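PDB 3OIS: cysteine protease from Xylella fastidiosa, which probably acts as a papain-family cysteine peptidase that cleaves peptide bonds, and also binds the nucleotide uridine-5'-diphosphate. Local coordinates for residues 70-82 and 142-154. Sequence-based numbering, arbitrary orientation. Where two conformers were deposited one is given.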
loop_
_atom_site.group_PDB
_atom_site.type_symbol
_atom_site.label_atom_id
_atom_site.label_comp_id
_atom_site.label_asym_id
_atom_site.label_seq_id
_atom_site.Cartn_x
_atom_site.Cartn_y
_atom_site.Cartn_z
ATOM N N TYR A 70 8.194 7.181 0.192
ATOM C CA TYR A 70 7.426 8.419 0.131
ATOM C C TYR A 70 6.910 8.809 1.478
ATOM O O TYR A 70 7.041 8.062 2.425
ATOM C CB TYR A 70 6.166 8.221 -0.756
ATOM C CG TYR A 70 6.298 7.352 -2.029
ATOM C CD1 TYR A 70 7.356 7.548 -2.972
ATOM C CD2 TYR A 70 5.440 6.276 -2.243
ATOM C CE1 TYR A 70 7.447 6.801 -4.113
ATOM C CE2 TYR A 70 5.547 5.482 -3.403
ATOM C CZ TYR A 70 6.542 5.760 -4.354
ATOM O OH TYR A 70 6.662 5.003 -5.513
ATOM N N ASP A 71 6.294 10.000 1.546
ATOM C CA ASP A 71 5.663 10.391 2.796
ATOM C C ASP A 71 4.219 10.746 2.447
ATOM O O ASP A 71 3.975 11.764 1.755
ATOM C CB ASP A 71 6.382 11.608 3.397
ATOM C CG ASP A 71 5.869 11.984 4.761
ATOM O OD1 ASP A 71 4.758 11.550 5.183
ATOM O OD2 ASP A 71 6.576 12.793 5.461
ATOM N N GLN A 72 3.234 9.937 2.889
ATOM C CA GLN A 72 1.861 10.252 2.476
ATOM C C GLN A 72 1.286 11.404 3.233
ATOM O O GLN A 72 0.246 11.916 2.855
ATOM C CB GLN A 72 0.995 9.026 2.688
ATOM C CG GLN A 72 0.703 8.722 4.145
ATOM C CD GLN A 72 -0.239 7.517 4.207
ATOM O OE1 GLN A 72 -1.510 7.637 4.428
ATOM N NE2 GLN A 72 0.335 6.371 4.130
ATOM N N GLY A 73 1.985 11.862 4.281
ATOM C CA GLY A 73 1.475 12.983 5.104
ATOM C C GLY A 73 0.088 12.748 5.711
ATOM O O GLY A 73 -0.219 11.643 6.250
ATOM N N ARG A 74 -0.712 13.808 5.706
ATOM C CA ARG A 74 -1.837 13.887 6.631
ATOM C C ARG A 74 -3.147 13.436 6.017
ATOM O O ARG A 74 -4.222 13.809 6.550
ATOM C CB ARG A 74 -1.984 15.372 7.037
ATOM C CG ARG A 74 -0.753 15.904 7.781
ATOM C CD ARG A 74 -0.860 17.427 7.974
ATOM N NE ARG A 74 -0.599 18.032 6.695
ATOM C CZ ARG A 74 -0.843 19.320 6.401
ATOM N NH1 ARG A 74 -1.361 20.131 7.350
ATOM N NH2 ARG A 74 -0.549 19.776 5.185
ATOM N N ILE A 75 -3.080 12.691 4.942
ATOM C CA ILE A 75 -4.296 12.128 4.344
ATOM C C ILE A 75 -4.267 10.572 4.330
ATOM O O ILE A 75 -3.233 9.930 4.613
ATOM C CB ILE A 75 -4.476 12.722 2.919
ATOM C CG1 ILE A 75 -3.304 12.328 1.945
ATOM C CG2 ILE A 75 -4.877 14.207 3.007
ATOM C CD1 ILE A 75 -3.629 12.800 0.416
ATOM N N GLY A 76 -5.395 9.972 3.887
ATOM C CA GLY A 76 -5.613 8.504 3.999
ATOM C C GLY A 76 -5.278 7.752 2.728
ATOM O O GLY A 76 -6.088 6.935 2.211
ATOM N N SER A 77 -4.077 8.078 2.193
ATOM C CA SER A 77 -3.722 7.651 0.877
ATOM C C SER A 77 -2.805 6.434 0.889
ATOM O O SER A 77 -2.109 6.187 -0.105
ATOM C CB SER A 77 -3.116 8.856 0.114
ATOM O OG SER A 77 -1.928 9.250 0.794
ATOM N N CYS A 78 -2.793 5.677 1.987
ATOM C CA CYS A 78 -1.790 4.573 2.090
ATOM C C CYS A 78 -1.930 3.567 0.931
ATOM O O CYS A 78 -0.875 3.079 0.413
ATOM C CB CYS A 78 -1.837 3.760 3.418
ATOM S SG CYS A 78 -3.491 3.003 3.665
ATOM N N THR A 79 -3.172 3.211 0.529
ATOM C CA THR A 79 -3.315 2.260 -0.556
ATOM C C THR A 79 -2.639 2.836 -1.808
ATOM O O THR A 79 -1.994 2.065 -2.527
ATOM C CB THR A 79 -4.750 1.827 -0.845
ATOM O OG1 THR A 79 -5.485 2.967 -1.339
ATOM C CG2 THR A 79 -5.382 1.304 0.435
ATOM N N ALA A 80 -2.757 4.148 -2.115
ATOM C CA ALA A 80 -2.154 4.708 -3.324
ATOM C C ALA A 80 -0.645 4.766 -3.204
ATOM O O ALA A 80 0.089 4.705 -4.252
ATOM C CB ALA A 80 -2.653 6.080 -3.491
ATOM N N ASN A 81 -0.166 4.957 -1.974
ATOM C CA ASN A 81 1.294 4.971 -1.726
ATOM C C ASN A 81 1.945 3.603 -1.903
ATOM O O ASN A 81 3.002 3.477 -2.591
ATOM C CB ASN A 81 1.637 5.538 -0.346
ATOM C CG ASN A 81 1.534 7.032 -0.296
ATOM O OD1 ASN A 81 0.397 7.631 -0.389
ATOM N ND2 ASN A 81 2.654 7.679 -0.166
ATOM N N ALA A 82 1.287 2.559 -1.377
ATOM C CA ALA A 82 1.743 1.205 -1.538
ATOM C C ALA A 82 1.700 0.821 -3.034
ATOM O O ALA A 82 2.652 0.254 -3.544
ATOM C CB ALA A 82 0.886 0.210 -0.716
ATOM N N LYS A 142 4.852 14.196 -11.355
ATOM C CA LYS A 142 5.086 15.583 -11.814
ATOM C C LYS A 142 3.943 16.225 -12.504
ATOM O O LYS A 142 3.775 17.446 -12.361
ATOM C CB LYS A 142 6.403 15.718 -12.627
ATOM C CG LYS A 142 7.620 15.774 -11.657
ATOM C CD LYS A 142 9.008 15.585 -12.281
ATOM C CE LYS A 142 10.087 15.760 -11.205
ATOM N NZ LYS A 142 11.473 15.878 -11.790
ATOM N N GLU A 143 3.157 15.438 -13.246
ATOM C CA GLU A 143 1.979 15.907 -13.960
ATOM C C GLU A 143 0.768 16.095 -13.031
ATOM O O GLU A 143 -0.147 16.849 -13.325
ATOM C CB GLU A 143 1.632 14.877 -15.041
ATOM C CG GLU A 143 0.594 15.292 -16.053
ATOM C CD GLU A 143 0.478 14.277 -17.189
ATOM O OE1 GLU A 143 1.098 13.188 -17.110
ATOM O OE2 GLU A 143 -0.232 14.580 -18.190
ATOM N N TRP A 144 0.753 15.377 -11.893
ATOM C CA TRP A 144 -0.366 15.507 -10.913
ATOM C C TRP A 144 0.234 15.375 -9.521
ATOM O O TRP A 144 0.248 14.234 -8.928
ATOM C CB TRP A 144 -1.508 14.462 -11.159
ATOM C CG TRP A 144 -2.789 14.894 -10.468
ATOM C CD1 TRP A 144 -3.422 14.266 -9.409
ATOM C CD2 TRP A 144 -3.573 16.073 -10.767
ATOM N NE1 TRP A 144 -4.504 15.002 -9.017
ATOM C CE2 TRP A 144 -4.670 16.087 -9.863
ATOM C CE3 TRP A 144 -3.456 17.110 -11.695
ATOM C CZ2 TRP A 144 -5.632 17.136 -9.854
ATOM C CZ3 TRP A 144 -4.455 18.117 -11.737
ATOM C CH2 TRP A 144 -5.501 18.143 -10.798
ATOM N N PRO A 145 0.817 16.474 -9.042
ATOM C CA PRO A 145 1.726 16.369 -7.899
ATOM C C PRO A 145 0.989 16.156 -6.579
ATOM O O PRO A 145 -0.191 16.458 -6.463
ATOM C CB PRO A 145 2.479 17.708 -7.883
ATOM C CG PRO A 145 1.837 18.595 -8.943
ATOM C CD PRO A 145 0.974 17.745 -9.810
ATOM N N TYR A 146 1.722 15.634 -5.605
ATOM C CA TYR A 146 1.163 15.321 -4.290
ATOM C C TYR A 146 0.993 16.528 -3.382
ATOM O O TYR A 146 1.860 17.378 -3.356
ATOM C CB TYR A 146 2.109 14.295 -3.630
ATOM C CG TYR A 146 1.410 13.507 -2.532
ATOM C CD1 TYR A 146 0.462 12.519 -2.864
ATOM C CD2 TYR A 146 1.727 13.759 -1.182
ATOM C CE1 TYR A 146 -0.201 11.791 -1.818
ATOM C CE2 TYR A 146 1.046 13.124 -0.119
ATOM C CZ TYR A 146 0.104 12.089 -0.489
ATOM O OH TYR A 146 -0.500 11.378 0.526
ATOM N N GLY A 147 -0.120 16.619 -2.642
ATOM C CA GLY A 147 -0.282 17.696 -1.669
ATOM C C GLY A 147 -1.135 17.077 -0.593
ATOM O O GLY A 147 -2.135 16.484 -0.925
ATOM N N ASP A 148 -0.672 17.129 0.649
ATOM C CA ASP A 148 -1.342 16.372 1.746
ATOM C C ASP A 148 -2.251 17.266 2.615
ATOM O O ASP A 148 -2.480 16.901 3.743
ATOM C CB ASP A 148 -0.311 15.639 2.617
ATOM C CG ASP A 148 0.321 16.572 3.671
ATOM O OD1 ASP A 148 0.527 17.766 3.320
ATOM O OD2 ASP A 148 0.632 16.138 4.761
ATOM N N THR A 149 -2.733 18.416 2.089
ATOM C CA THR A 149 -3.733 19.203 2.839
ATOM C C THR A 149 -4.818 18.269 3.359
ATOM O O THR A 149 -5.439 17.550 2.543
ATOM C CB THR A 149 -4.388 20.257 1.964
ATOM O OG1 THR A 149 -3.389 21.172 1.466
ATOM C CG2 THR A 149 -5.349 21.072 2.769
ATOM N N PRO A 150 -5.056 18.253 4.682
ATOM C CA PRO A 150 -5.982 17.244 5.228
ATOM C C PRO A 150 -7.434 17.725 5.216
ATOM O O PRO A 150 -7.727 18.950 4.919
ATOM C CB PRO A 150 -5.501 17.041 6.675
ATOM C CG PRO A 150 -4.872 18.475 7.043
ATOM C CD PRO A 150 -4.228 18.920 5.733
ATOM N N ALA A 151 -8.337 16.813 5.525
ATOM C CA ALA A 151 -9.727 17.188 5.794
ATOM C C ALA A 151 -9.780 18.201 6.894
ATOM O O ALA A 151 -9.007 18.158 7.839
ATOM C CB ALA A 151 -10.556 16.005 6.083
ATOM N N ASP A 152 -10.656 19.208 6.747
ATOM C CA ASP A 152 -10.936 20.113 7.855
ATOM C C ASP A 152 -11.504 19.393 9.109
ATOM O O ASP A 152 -12.387 18.527 9.029
ATOM C CB ASP A 152 -11.955 21.135 7.356
ATOM C CG ASP A 152 -12.344 22.121 8.446
ATOM O OD1 ASP A 152 -11.545 23.001 8.766
ATOM O OD2 ASP A 152 -13.418 21.934 9.029
ATOM N N PRO A 153 -10.915 19.648 10.280
ATOM C CA PRO A 153 -11.311 18.836 11.433
ATOM C C PRO A 153 -12.748 19.082 11.859
ATOM O O PRO A 153 -13.441 18.135 12.286
ATOM C CB PRO A 153 -10.266 19.216 12.540
ATOM C CG PRO A 153 -9.475 20.385 11.993
ATOM C CD PRO A 153 -9.696 20.433 10.523
ATOM N N ARG A 154 -13.270 20.295 11.676
ATOM C CA ARG A 154 -14.687 20.462 12.031
ATOM C C ARG A 154 -15.656 19.809 11.059
ATOM O O ARG A 154 -16.636 19.149 11.483
ATOM C CB ARG A 154 -15.072 21.935 12.146
ATOM C CG ARG A 154 -14.604 22.516 13.403
ATOM C CD ARG A 154 -15.399 23.750 13.691
ATOM N NE ARG A 154 -14.898 24.282 14.944
ATOM C CZ ARG A 154 -14.593 25.545 15.207
ATOM N NH1 ARG A 154 -14.803 26.525 14.314
ATOM N NH2 ARG A 154 -14.051 25.825 16.395
HETATM O O HOH W 1 -7.132 14.233 6.341
#
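The type II' beta turn Gln72-Ile75, on the approach to helix 78-93, is clasped by Tyr146 and Asp148 of the irregular segment 142-154. The run from Gln72 to Cys78 resembles the Gln-Gly...Gly-Ser-Cys segment that in papain-like enzymes leads to the nucleophilic cysteine. The Tyr146 ring, its CG anti to the backbone N (chi1 -159°), brings its hydroxyl between Gln72 O and Ser77 OG. There OH donates to Gln72 O (2.5 Å), in the carbonyl plane on a lone pair, and receives a bond from Ser77 OG at 2.6 Å. Both oxygens lie at the ring edge, while Ile75 CD1 packs obliquely, 3.9 Å from Tyr146 CZ. Further along, Arg74 and Asp148 form a two-nitrogen salt bridge, nearly linear at N-H: NE meets OD2 at 3.0 Å and NH2 meets OD1 at 2.9 Å, both from above the carboxylate plane, which is tilted 48° from the guanidinium. Asp148 OD2 also takes Arg74 N (2.9 Å), which comes from the same face as NE. Pro150 CD covers one guanidinium face, 3.5 Å from Arg74 CZ, and a water links Arg74 O to Ala151 N. Just before the turn, Asp71 OD1 accepts from Gly73 N, an Asx turn. Tyr146 also has a cation-pi partner in Arg104. The phenol OH and both carboxylate oxygens thus join Gln72 O, Arg74 N and the Arg74 and Ser77 side chains to segment 142-154.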